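Local structure of serine protease pet (Escherichia coli, 4OM9) at residues A[111-116]-A[398-403]; A[369-374]-A[384-389]; A[391-396]-A[411-416]; A[470-475]-A[497-502]. The protein acts as a secreted serine protease, an autotransporter enterotoxin of enteroaggregative E. coli that probably cleaves the host cytoskeletal protein alpha-fodrin. One frame throughout, in Å; residues are numbered along the deposited sequence.

Contact 1. Residues A[111-116]-A[398-403]; sequences VVETRG and YVAGGP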
loop_
_atom_site.group_PDB
_atom_site.type_symbol
_atom_site.label_atom_id
_atom_site.label_comp_id
_atom_site.label_asym_id
_atom_site.label_seq_id
_atom_site.Cartn_x
_atom_site.Cartn_y
_atom_site.Cartn_z
ATOM N N VAL A 111 -3.274 25.744 18.907
ATOM C CA VAL A 111 -3.204 24.302 18.723
ATOM C C VAL A 111 -2.671 23.918 17.344
ATOM O O VAL A 111 -3.222 24.286 16.305
ATOM C CB VAL A 111 -4.564 23.648 18.938
ATOM C CG1 VAL A 111 -4.490 22.130 18.622
ATOM C CG2 VAL A 111 -4.995 23.877 20.364
ATOM N N VAL A 112 -1.599 23.149 17.347
ATOM C CA VAL A 112 -0.940 22.791 16.109
ATOM C C VAL A 112 -1.532 21.498 15.504
ATOM O O VAL A 112 -1.548 21.342 14.286
ATOM C CB VAL A 112 0.586 22.667 16.357
ATOM C CG1 VAL A 112 1.262 21.799 15.342
ATOM C CG2 VAL A 112 1.216 24.040 16.355
ATOM N N GLU A 113 -2.056 20.607 16.342
ATOM C CA GLU A 113 -2.428 19.238 15.894
ATOM C C GLU A 113 -3.718 19.108 15.093
ATOM O O GLU A 113 -3.838 18.201 14.278
ATOM C CB GLU A 113 -2.526 18.285 17.094
ATOM C CG GLU A 113 -1.187 18.011 17.797
ATOM C CD GLU A 113 -0.579 19.248 18.487
ATOM O OE1 GLU A 113 -1.267 20.291 18.615
ATOM O OE2 GLU A 113 0.601 19.160 18.892
ATOM N N THR A 114 -4.699 19.973 15.341
ATOM C CA THR A 114 -5.984 19.858 14.657
ATOM C C THR A 114 -6.499 21.222 14.270
ATOM O O THR A 114 -6.162 22.219 14.912
ATOM C CB THR A 114 -7.039 19.128 15.524
ATOM O OG1 THR A 114 -8.346 19.339 14.973
ATOM C CG2 THR A 114 -7.020 19.622 16.957
ATOM N N ARG A 115 -7.298 21.290 13.209
ATOM C CA ARG A 115 -7.870 22.572 12.815
ATOM C C ARG A 115 -9.168 22.840 13.577
ATOM O O ARG A 115 -9.763 23.916 13.443
ATOM C CB ARG A 115 -8.101 22.644 11.306
ATOM C CG ARG A 115 -6.861 23.079 10.514
ATOM C CD ARG A 115 -5.841 21.972 10.452
ATOM N NE ARG A 115 -6.358 20.849 9.671
ATOM C CZ ARG A 115 -6.002 19.571 9.828
ATOM N NH1 ARG A 115 -5.121 19.208 10.756
ATOM N NH2 ARG A 115 -6.551 18.647 9.055
ATOM N N GLY A 116 -9.578 21.873 14.394
ATOM C CA GLY A 116 -10.705 22.044 15.297
ATOM C C GLY A 116 -12.032 21.585 14.716
ATOM O O GLY A 116 -12.134 21.327 13.520
ATOM N N TYR A 398 8.634 19.630 14.331
ATOM C CA TYR A 398 7.520 18.714 14.590
ATOM C C TYR A 398 6.387 19.054 13.644
ATOM O O TYR A 398 5.903 20.183 13.617
ATOM C CB TYR A 398 7.103 18.807 16.050
ATOM C CG TYR A 398 5.759 18.244 16.518
ATOM C CD1 TYR A 398 4.619 19.041 16.513
ATOM C CD2 TYR A 398 5.668 16.965 17.096
ATOM C CE1 TYR A 398 3.414 18.572 17.014
ATOM C CE2 TYR A 398 4.455 16.470 17.585
ATOM C CZ TYR A 398 3.330 17.291 17.543
ATOM O OH TYR A 398 2.121 16.878 18.036
ATOM N N VAL A 399 6.023 18.078 12.816
ATOM C CA VAL A 399 4.999 18.250 11.801
ATOM C C VAL A 399 3.778 17.438 12.200
ATOM O O VAL A 399 3.865 16.212 12.358
ATOM C CB VAL A 399 5.507 17.816 10.434
ATOM C CG1 VAL A 399 4.525 18.193 9.329
ATOM C CG2 VAL A 399 6.883 18.439 10.188
ATOM N N ALA A 400 2.650 18.113 12.383
ATOM C CA ALA A 400 1.441 17.438 12.849
ATOM C C ALA A 400 0.188 17.771 12.037
ATOM O O ALA A 400 0.059 18.862 11.469
ATOM C CB ALA A 400 1.198 17.769 14.321
ATOM N N GLY A 401 -0.723 16.800 11.959
ATOM C CA GLY A 401 -2.115 17.102 11.677
ATOM C C GLY A 401 -2.557 16.936 10.248
ATOM O O GLY A 401 -3.759 16.927 9.961
ATOM N N GLY A 402 -1.597 16.852 9.337
ATOM C CA GLY A 402 -1.919 16.532 7.952
ATOM C C GLY A 402 -1.530 17.518 6.863
ATOM O O GLY A 402 -0.842 17.156 5.915
ATOM N N PRO A 403 -1.996 18.774 6.965
ATOM C CA PRO A 403 -1.910 19.607 5.768
ATOM C C PRO A 403 -0.733 20.580 5.744
ATOM O O PRO A 403 -0.709 21.422 4.858
ATOM C CB PRO A 403 -3.227 20.374 5.810
ATOM C CG PRO A 403 -3.451 20.579 7.288
ATOM C CD PRO A 403 -2.772 19.434 8.025
#
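Glu113 OE2 is gripped by two hydroxyls: Tyr398 OH donates to it at 2.9 Å, and Thr88 OG1 bonds to the same oxygen. The phenol reaches it on the anti lone pair, and the carboxylate plane stands 53° from the ring. OE1 is held in turn by the hydroxyl of Tyr90, so both oxygens have partners and the group can hardly rotate. Glu113 CG already lies beside the phenol hydroxyl, and the bend at chi2 (66°) swings the carboxylate along the phenol so that OE2 faces it; the two side chains cross at about a right angle. Val112 CG1 comes to the edge of the same ring, 4.2 Å from Tyr398 CE1, and lies equally far from Ala400 CB. Farther along, Arg115 NH1 bonds to Gly401 O at 2.8 Å, with the donor well above the carbonyl plane rather than on a lone pair. Pro403 lies over one guanidinium face, its CD 3.6 Å from Arg115 NH1. Gly401 CA passes 3.3 Å from Glu113 O. The contact joins the loop between strand 102-107 and helix 127-134, in the protease domain, to the end of strand 397-399 on the parallel beta-helix, with Tyr398 OH also bonded to Ser87 N beside strand 88-97.

Contact 2. Residues A[369-374]-A[384-389]; sequences LNVIQA and GTVILG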
loop_
_atom_site.group_PDB
_atom_site.type_symbol
_atom_site.label_atom_id
_atom_site.label_comp_id
_atom_site.label_asym_id
_atom_site.label_seq_id
_atom_site.Cartn_x
_atom_site.Cartn_y
_atom_site.Cartn_z
ATOM N N LEU A 369 5.215 30.780 6.267
ATOM C CA LEU A 369 6.283 31.357 7.064
ATOM C C LEU A 369 7.617 31.107 6.338
ATOM O O LEU A 369 8.026 29.963 6.153
ATOM C CB LEU A 369 6.308 30.754 8.469
ATOM C CG LEU A 369 7.216 31.495 9.454
ATOM C CD1 LEU A 369 6.742 32.918 9.638
ATOM C CD2 LEU A 369 7.287 30.808 10.797
ATOM N N ASN A 370 8.265 32.180 5.898
ATOM C CA ASN A 370 9.528 32.086 5.176
ATOM C C ASN A 370 10.688 32.439 6.091
ATOM O O ASN A 370 10.952 33.603 6.337
ATOM C CB ASN A 370 9.530 33.003 3.956
ATOM C CG ASN A 370 10.799 32.867 3.130
ATOM O OD1 ASN A 370 11.500 31.847 3.206
ATOM N ND2 ASN A 370 11.107 33.899 2.335
ATOM N N VAL A 371 11.371 31.421 6.602
ATOM C CA VAL A 371 12.342 31.628 7.656
ATOM C C VAL A 371 13.705 31.899 7.045
ATOM O O VAL A 371 14.351 30.990 6.545
ATOM C CB VAL A 371 12.407 30.431 8.602
ATOM C CG1 VAL A 371 13.110 30.817 9.881
ATOM C CG2 VAL A 371 10.970 29.916 8.920
ATOM N N ILE A 372 14.118 33.167 7.111
ATOM C CA ILE A 372 15.345 33.670 6.475
ATOM C C ILE A 372 16.616 33.414 7.294
ATOM O O ILE A 372 17.710 33.314 6.734
ATOM C CB ILE A 372 15.238 35.191 6.202
ATOM C CG1 ILE A 372 13.910 35.521 5.513
ATOM C CG2 ILE A 372 16.429 35.695 5.373
ATOM C CD1 ILE A 372 13.662 34.717 4.243
ATOM N N GLN A 373 16.478 33.303 8.612
ATOM C CA GLN A 373 17.638 33.067 9.472
ATOM C C GLN A 373 17.455 31.867 10.418
ATOM O O GLN A 373 16.347 31.472 10.724
ATOM C CB GLN A 373 17.978 34.328 10.280
ATOM C CG GLN A 373 16.860 34.944 11.151
ATOM C CD GLN A 373 17.368 36.165 11.979
ATOM O OE1 GLN A 373 17.929 35.999 13.055
ATOM N NE2 GLN A 373 17.192 37.370 11.448
ATOM N N ALA A 374 18.562 31.288 10.875
ATOM C CA ALA A 374 18.487 30.186 11.829
ATOM C C ALA A 374 17.819 30.684 13.108
ATOM O O ALA A 374 17.988 31.847 13.498
ATOM C CB ALA A 374 19.878 29.606 12.127
ATOM N N GLY A 384 -0.295 24.980 6.256
ATOM C CA GLY A 384 0.419 25.873 5.374
ATOM C C GLY A 384 1.878 25.449 5.174
ATOM O O GLY A 384 2.245 24.273 5.374
ATOM N N THR A 385 2.711 26.419 4.793
ATOM C CA THR A 385 4.089 26.148 4.415
ATOM C C THR A 385 5.078 26.838 5.346
ATOM O O THR A 385 4.899 27.989 5.701
ATOM C CB THR A 385 4.370 26.622 2.983
ATOM O OG1 THR A 385 3.358 26.118 2.107
ATOM C CG2 THR A 385 5.759 26.151 2.509
ATOM N N VAL A 386 6.104 26.115 5.758
ATOM C CA VAL A 386 7.220 26.703 6.437
ATOM C C VAL A 386 8.445 26.439 5.559
ATOM O O VAL A 386 8.760 25.288 5.224
ATOM C CB VAL A 386 7.397 26.142 7.849
ATOM C CG1 VAL A 386 8.685 26.698 8.495
ATOM C CG2 VAL A 386 6.182 26.494 8.696
ATOM N N ILE A 387 9.097 27.518 5.138
ATOM C CA ILE A 387 10.230 27.407 4.256
ATOM C C ILE A 387 11.516 27.608 5.043
ATOM O O ILE A 387 11.653 28.561 5.794
ATOM C CB ILE A 387 10.158 28.426 3.116
ATOM C CG1 ILE A 387 8.816 28.309 2.381
ATOM C CG2 ILE A 387 11.356 28.235 2.151
ATOM C CD1 ILE A 387 8.587 29.406 1.331
ATOM N N LEU A 388 12.444 26.682 4.894
ATOM C CA LEU A 388 13.705 26.778 5.594
ATOM C C LEU A 388 14.669 27.471 4.680
ATOM O O LEU A 388 15.074 26.895 3.679
ATOM C CB LEU A 388 14.211 25.396 5.976
ATOM C CG LEU A 388 13.142 24.531 6.631
ATOM C CD1 LEU A 388 13.694 23.154 7.012
ATOM C CD2 LEU A 388 12.571 25.253 7.860
ATOM N N GLY A 389 15.015 28.717 5.004
ATOM C CA GLY A 389 15.886 29.501 4.150
ATOM C C GLY A 389 17.302 29.614 4.675
ATOM O O GLY A 389 18.114 30.350 4.120
HETATM O O HOH W 1 17.419 32.842 3.463
#
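Strands 369-371 and 385-388 run parallel, 11° apart with axes 4.8 Å from each other, and are joined by backbone bonds that alternate in direction from Leu369 N to Thr385 O at 2.9 Å through to Gly389 N to Val371 O at 2.8 Å. Leu369 and Val371 of one strand and Val386 and Leu388 of the other point to the same face and are buried. Val371 CG2, placed beside its own backbone N while CG1 is anti to it (chi1 -164°), meets Val386 CG1 at 4.0 Å, and Leu369 CB rests 4.3 Å from Val386 CG2. The opposite face carries Asn370 and Ile387. Here Asn370 OD1 lies over the aliphatic flank of its neighbour, 3.7 Å from Ile387 CB, while its ND2 bonds to Asp350 OD1 one strand back. Beyond the last bridge a water donates to Gly389 O at 2.7 Å and weakly to Ile372 O, continuing the link where the strands end. Strand 348-352 precedes this pair in the sheet and strand 404-408 follows it. Such in-register stacking of successive turns, with aliphatic side chains directed into the core, is the hallmark of a right-handed parallel beta-helix, the stalk of these autotransporter passengers.

Contact 3. Residues A[391-396]-A[411-416]; sequences QKTFNN and ENALGE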
loop_
_atom_site.group_PDB
_atom_site.type_symbol
_atom_site.label_atom_id
_atom_site.label_comp_id
_atom_site.label_asym_id
_atom_site.label_seq_id
_atom_site.Cartn_x
_atom_site.Cartn_y
_atom_site.Cartn_z
ATOM N N GLN A 391 20.820 27.534 6.883
ATOM C CA GLN A 391 21.445 26.337 7.433
ATOM C C GLN A 391 20.906 26.071 8.844
ATOM O O GLN A 391 20.873 26.972 9.676
ATOM C CB GLN A 391 22.974 26.461 7.454
ATOM C CG GLN A 391 23.667 25.391 8.308
ATOM C CD GLN A 391 25.014 24.895 7.733
ATOM O OE1 GLN A 391 25.145 23.725 7.340
ATOM N NE2 GLN A 391 26.013 25.768 7.709
ATOM N N LYS A 392 20.472 24.836 9.093
ATOM C CA LYS A 392 19.998 24.433 10.409
ATOM C C LYS A 392 18.916 25.405 10.902
ATOM O O LYS A 392 18.999 25.935 12.016
ATOM C CB LYS A 392 21.158 24.372 11.395
ATOM C CG LYS A 392 21.237 23.080 12.169
ATOM C CD LYS A 392 20.258 23.044 13.323
ATOM C CE LYS A 392 20.806 23.839 14.485
ATOM N NZ LYS A 392 21.715 23.032 15.353
ATOM N N THR A 393 17.919 25.643 10.052
ATOM C CA THR A 393 16.939 26.683 10.305
ATOM C C THR A 393 16.290 26.552 11.691
ATOM O O THR A 393 16.282 27.506 12.464
ATOM C CB THR A 393 15.875 26.682 9.212
ATOM O OG1 THR A 393 16.511 26.997 7.961
ATOM C CG2 THR A 393 14.807 27.710 9.523
ATOM N N PHE A 394 15.802 25.366 12.020
ATOM C CA PHE A 394 15.351 25.090 13.375
ATOM C C PHE A 394 16.230 24.019 13.960
ATOM O O PHE A 394 16.917 23.328 13.229
ATOM C CB PHE A 394 13.879 24.670 13.390
ATOM C CG PHE A 394 12.943 25.790 13.052
ATOM C CD1 PHE A 394 12.499 26.658 14.041
ATOM C CD2 PHE A 394 12.529 25.995 11.752
ATOM C CE1 PHE A 394 11.634 27.707 13.746
ATOM C CE2 PHE A 394 11.675 27.038 11.442
ATOM C CZ PHE A 394 11.227 27.903 12.446
ATOM N N ASN A 395 16.242 23.894 15.275
ATOM C CA ASN A 395 16.992 22.816 15.878
ATOM C C ASN A 395 16.247 21.467 15.635
ATOM O O ASN A 395 16.840 20.503 15.146
ATOM C CB ASN A 395 17.222 23.108 17.360
ATOM C CG ASN A 395 18.124 24.348 17.579
ATOM O OD1 ASN A 395 18.939 24.701 16.720
ATOM N ND2 ASN A 395 17.969 25.006 18.722
ATOM N N ASN A 396 14.948 21.450 15.934
ATOM C CA ASN A 396 14.057 20.316 15.697
ATOM C C ASN A 396 12.728 20.784 15.136
ATOM O O ASN A 396 12.203 21.802 15.586
ATOM C CB ASN A 396 13.793 19.540 16.986
ATOM C CG ASN A 396 15.044 18.930 17.554
ATOM O OD1 ASN A 396 15.527 17.921 17.052
ATOM N ND2 ASN A 396 15.586 19.544 18.606
ATOM N N GLU A 411 21.236 25.335 1.722
ATOM C CA GLU A 411 22.046 24.135 1.925
ATOM C C GLU A 411 22.019 23.740 3.392
ATOM O O GLU A 411 22.070 24.604 4.259
ATOM C CB GLU A 411 23.493 24.352 1.472
ATOM C CG GLU A 411 23.653 25.006 0.102
ATOM C CD GLU A 411 23.654 24.004 -1.049
ATOM O OE1 GLU A 411 24.743 23.457 -1.383
ATOM O OE2 GLU A 411 22.564 23.780 -1.625
ATOM N N ASN A 412 21.909 22.442 3.659
ATOM C CA ASN A 412 21.955 21.917 5.018
ATOM C C ASN A 412 20.943 22.603 5.950
ATOM O O ASN A 412 21.252 22.945 7.092
ATOM C CB ASN A 412 23.368 22.064 5.577
ATOM C CG ASN A 412 23.718 20.974 6.576
ATOM O OD1 ASN A 412 23.349 19.810 6.400
ATOM N ND2 ASN A 412 24.433 21.345 7.628
ATOM N N ALA A 413 19.740 22.813 5.436
ATOM C CA ALA A 413 18.677 23.495 6.181
ATOM C C ALA A 413 18.071 22.667 7.307
ATOM O O ALA A 413 17.526 23.234 8.227
ATOM C CB ALA A 413 17.578 23.931 5.236
ATOM N N LEU A 414 18.143 21.340 7.234
ATOM C CA LEU A 414 17.575 20.499 8.287
ATOM C C LEU A 414 18.555 20.386 9.438
ATOM O O LEU A 414 19.616 21.019 9.412
ATOM C CB LEU A 414 17.182 19.111 7.749
ATOM C CG LEU A 414 15.772 19.037 7.151
ATOM C CD1 LEU A 414 15.464 17.657 6.488
ATOM C CD2 LEU A 414 14.654 19.416 8.163
ATOM N N GLY A 415 18.191 19.604 10.451
ATOM C CA GLY A 415 18.922 19.550 11.703
ATOM C C GLY A 415 19.897 18.400 11.850
ATOM O O GLY A 415 20.208 17.703 10.889
ATOM N N GLU A 416 20.373 18.193 13.075
ATOM C CA GLU A 416 21.382 17.171 13.356
ATOM C C GLU A 416 20.749 15.877 13.852
ATOM O O GLU A 416 19.565 15.851 14.178
ATOM C CB GLU A 416 22.383 17.682 14.400
ATOM C CG GLU A 416 23.007 19.038 14.044
ATOM C CD GLU A 416 23.939 19.574 15.124
ATOM O OE1 GLU A 416 24.669 20.549 14.838
ATOM O OE2 GLU A 416 23.938 19.025 16.252
HETATM O O HOH W 2 15.544 22.960 10.169
HETATM O O HOH W 3 19.704 19.998 15.106
HETATM O O HOH W 4 18.446 16.936 16.840
#
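Neither segment is regular strand, yet their backbones run alongside each other, with Gln391 CA 4.2 Å from Ala413 CA and two N-H groups of 391-396 bonded to carbonyls of 411-416: Lys392 N to Asn412 O at 2.9 Å and Thr393 N to Ala413 O at 3.0 Å. Lys392 CA adds a C-H contact to Leu414 O. At the outer end Asn412 ND2 and Gln391 OE1 are modelled 2.5 Å apart, too short to be taken at face value, so the bond and its details are doubtful. These are corresponding turns in successive coils of the parallel beta-helix, each leading out of one strand face toward the next. Lys392 and Asn412 match in backbone shape, both with positive phi. The Lys392 chain, bent at chi2, chi3 and chi4, curls over the other backbone, its CD 4.1 Å from Gly415 CA, and brings NZ to a long salt bridge with Glu416 OE1 at 3.9 Å. Thr393 OG1 is bonded back to Ala390 O. Two waters extend the pairing where the backbones part: one accepts from Glu416 N at 2.8 Å and donates to Asn395 O, and the next donates to both Asn396 OD1 and Glu416 O.

Contact 4. Residues A[470-475]-A[497-502]; sequences NYIYHG and ILDGDI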
loop_
_atom_site.group_PDB
_atom_site.type_symbol
_atom_site.label_atom_id
_atom_site.label_comp_id
_atom_site.label_asym_id
_atom_site.label_seq_id
_atom_site.Cartn_x
_atom_site.Cartn_y
_atom_site.Cartn_z
ATOM N N ASN A 470 17.372 -2.680 11.264
ATOM C CA ASN A 470 15.996 -2.770 10.824
ATOM C C ASN A 470 15.250 -1.489 11.129
ATOM O O ASN A 470 15.211 -1.032 12.277
ATOM C CB ASN A 470 15.287 -3.938 11.498
ATOM C CG ASN A 470 15.600 -5.275 10.855
ATOM O OD1 ASN A 470 16.376 -5.371 9.895
ATOM N ND2 ASN A 470 15.004 -6.322 11.397
ATOM N N TYR A 471 14.670 -0.912 10.089
ATOM C CA TYR A 471 13.940 0.330 10.221
ATOM C C TYR A 471 12.808 0.360 9.196
ATOM O O TYR A 471 12.984 -0.052 8.033
ATOM C CB TYR A 471 14.866 1.546 10.048
ATOM C CG TYR A 471 14.095 2.764 9.602
ATOM C CD1 TYR A 471 13.316 3.499 10.497
ATOM C CD2 TYR A 471 14.110 3.158 8.278
ATOM C CE1 TYR A 471 12.581 4.605 10.069
ATOM C CE2 TYR A 471 13.397 4.248 7.853
ATOM C CZ TYR A 471 12.633 4.969 8.745
ATOM O OH TYR A 471 11.924 6.046 8.271
ATOM N N ILE A 472 11.634 0.817 9.626
ATOM C CA ILE A 472 10.517 0.935 8.700
ATOM C C ILE A 472 10.130 2.396 8.480
ATOM O O ILE A 472 9.832 3.103 9.424
ATOM C CB ILE A 472 9.283 0.156 9.187
ATOM C CG1 ILE A 472 9.687 -1.254 9.616
ATOM C CG2 ILE A 472 8.232 0.109 8.084
ATOM C CD1 ILE A 472 8.509 -2.158 10.002
ATOM N N TYR A 473 10.151 2.830 7.221
ATOM C CA TYR A 473 9.611 4.125 6.851
ATOM C C TYR A 473 8.136 3.915 6.569
ATOM O O TYR A 473 7.777 3.160 5.648
ATOM C CB TYR A 473 10.338 4.714 5.636
ATOM C CG TYR A 473 9.758 6.025 5.141
ATOM C CD1 TYR A 473 9.556 7.106 6.019
ATOM C CD2 TYR A 473 9.435 6.201 3.794
ATOM C CE1 TYR A 473 9.030 8.304 5.566
ATOM C CE2 TYR A 473 8.906 7.392 3.331
ATOM C CZ TYR A 473 8.711 8.447 4.218
ATOM O OH TYR A 473 8.175 9.635 3.756
ATOM N N HIS A 474 7.291 4.534 7.400
ATOM C CA HIS A 474 5.847 4.446 7.273
ATOM C C HIS A 474 5.284 5.480 6.286
ATOM O O HIS A 474 4.118 5.406 5.911
ATOM C CB HIS A 474 5.170 4.651 8.630
ATOM C CG HIS A 474 5.323 3.508 9.600
ATOM N ND1 HIS A 474 4.905 2.220 9.325
ATOM C CD2 HIS A 474 5.762 3.500 10.884
ATOM C CE1 HIS A 474 5.126 1.454 10.386
ATOM N NE2 HIS A 474 5.641 2.206 11.340
ATOM N N GLY A 475 6.092 6.464 5.892
ATOM C CA GLY A 475 5.608 7.558 5.056
ATOM C C GLY A 475 5.726 7.304 3.559
ATOM O O GLY A 475 6.057 6.190 3.127
ATOM N N ILE A 497 12.868 -0.951 5.208
ATOM C CA ILE A 497 11.533 -1.455 4.913
ATOM C C ILE A 497 10.565 -0.312 4.600
ATOM O O ILE A 497 10.359 0.566 5.420
ATOM C CB ILE A 497 11.001 -2.279 6.095
ATOM C CG1 ILE A 497 11.977 -3.417 6.403
ATOM C CG2 ILE A 497 9.603 -2.811 5.798
ATOM C CD1 ILE A 497 12.082 -3.763 7.879
ATOM N N LEU A 498 10.003 -0.304 3.400
ATOM C CA LEU A 498 9.069 0.746 3.016
ATOM C C LEU A 498 7.647 0.210 3.117
ATOM O O LEU A 498 7.314 -0.798 2.447
ATOM C CB LEU A 498 9.356 1.251 1.605
ATOM C CG LEU A 498 10.522 2.228 1.331
ATOM C CD1 LEU A 498 11.331 2.644 2.596
ATOM C CD2 LEU A 498 11.438 1.703 0.240
ATOM N N ASP A 499 6.850 0.876 3.961
ATOM C CA ASP A 499 5.463 0.539 4.349
ATOM C C ASP A 499 4.420 1.400 3.674
ATOM O O ASP A 499 3.205 1.187 3.854
ATOM C CB ASP A 499 5.257 0.750 5.863
ATOM C CG ASP A 499 4.876 -0.496 6.567
ATOM O OD1 ASP A 499 4.881 -1.535 5.893
ATOM O OD2 ASP A 499 4.598 -0.456 7.779
ATOM N N GLY A 500 4.892 2.455 3.015
ATOM C CA GLY A 500 4.010 3.428 2.398
ATOM C C GLY A 500 4.138 3.398 0.891
ATOM O O GLY A 500 4.773 2.507 0.332
ATOM N N ASP A 501 3.535 4.379 0.233
ATOM C CA ASP A 501 3.604 4.473 -1.217
ATOM C C ASP A 501 4.883 5.172 -1.659
ATOM O O ASP A 501 5.256 6.231 -1.119
ATOM C CB ASP A 501 2.380 5.212 -1.764
ATOM C CG ASP A 501 1.111 4.465 -1.508
ATOM O OD1 ASP A 501 1.040 3.280 -1.909
ATOM O OD2 ASP A 501 0.191 5.043 -0.889
ATOM N N ILE A 502 5.540 4.575 -2.645
ATOM C CA ILE A 502 6.791 5.077 -3.173
ATOM C C ILE A 502 6.700 5.327 -4.668
ATOM O O ILE A 502 6.556 4.383 -5.459
ATOM C CB ILE A 502 7.945 4.102 -2.927
ATOM C CG1 ILE A 502 8.104 3.835 -1.433
ATOM C CG2 ILE A 502 9.237 4.696 -3.474
ATOM C CD1 ILE A 502 8.726 5.046 -0.673
HETATM O O HOH W 5 7.616 3.886 2.875
HETATM O O HOH W 6 2.439 3.066 6.296
#
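The Tyr473 ring has Gly475 N over the centre of one face, 3.4 Å above its plane, and Leu498 CD1 at its edge, this methyl lying 3.8 Å from Tyr473 CB. With CG anti to the backbone N (chi1 176°), the ring lies along its own chain, and its hydroxyl bonds to Asn476 O. The Tyr471 ring has Tyr473 N over one face, offset toward the rim. Strands 471-473 and 496-498 belong to adjacent coils of the parallel beta-helix: Ile472 pairs with Ile497 and Tyr473 with Leu498, joined by bonds such as Tyr473 N to Ile497 O at 2.9 Å. On the other side of the pair the isoleucine side chains pack against each other, Ile472 CG1 lying 3.9 Å from Ile497 CD1, and Tyr620 packs against both. The His474 imidazole and the Asp499 carboxylate lie side by side with planes 33° apart. ND1 makes a weak, bent bond to Asp499 OD2 at 3.1 Å, near the plane of the ring, and OD2 is also bonded by His519 ND1. NE2 of His474 bonds to Asp622, so this histidine sits between two carboxylates, which would probably favour its protonated form. Where the strands end, a water donates to Tyr473 O and Gly475 O and accepts from Gly500 N at 3.1 Å.

Overall arrangement
From the N terminus the chain first builds the protease domain, whose loop 111-116 opens contact 1; the contact closes only at 398-403, after 281 intervening residues, tying that domain to the beta-helix. Contact 2, between 369-374 and 384-389, is nested inside this long loop. Contact 3 crosses contact 1, because 391-396 comes before 398-403 and 411-416 after it. Contacts 2 and 3 follow in series and touch: Thr393 packs on Val371 and Leu388, and Ala413 on Leu388, so strand pair and turns share one core. Contact 4 comes later, closing one further coil of the helix, its centre about 22 Å from that of contact 1.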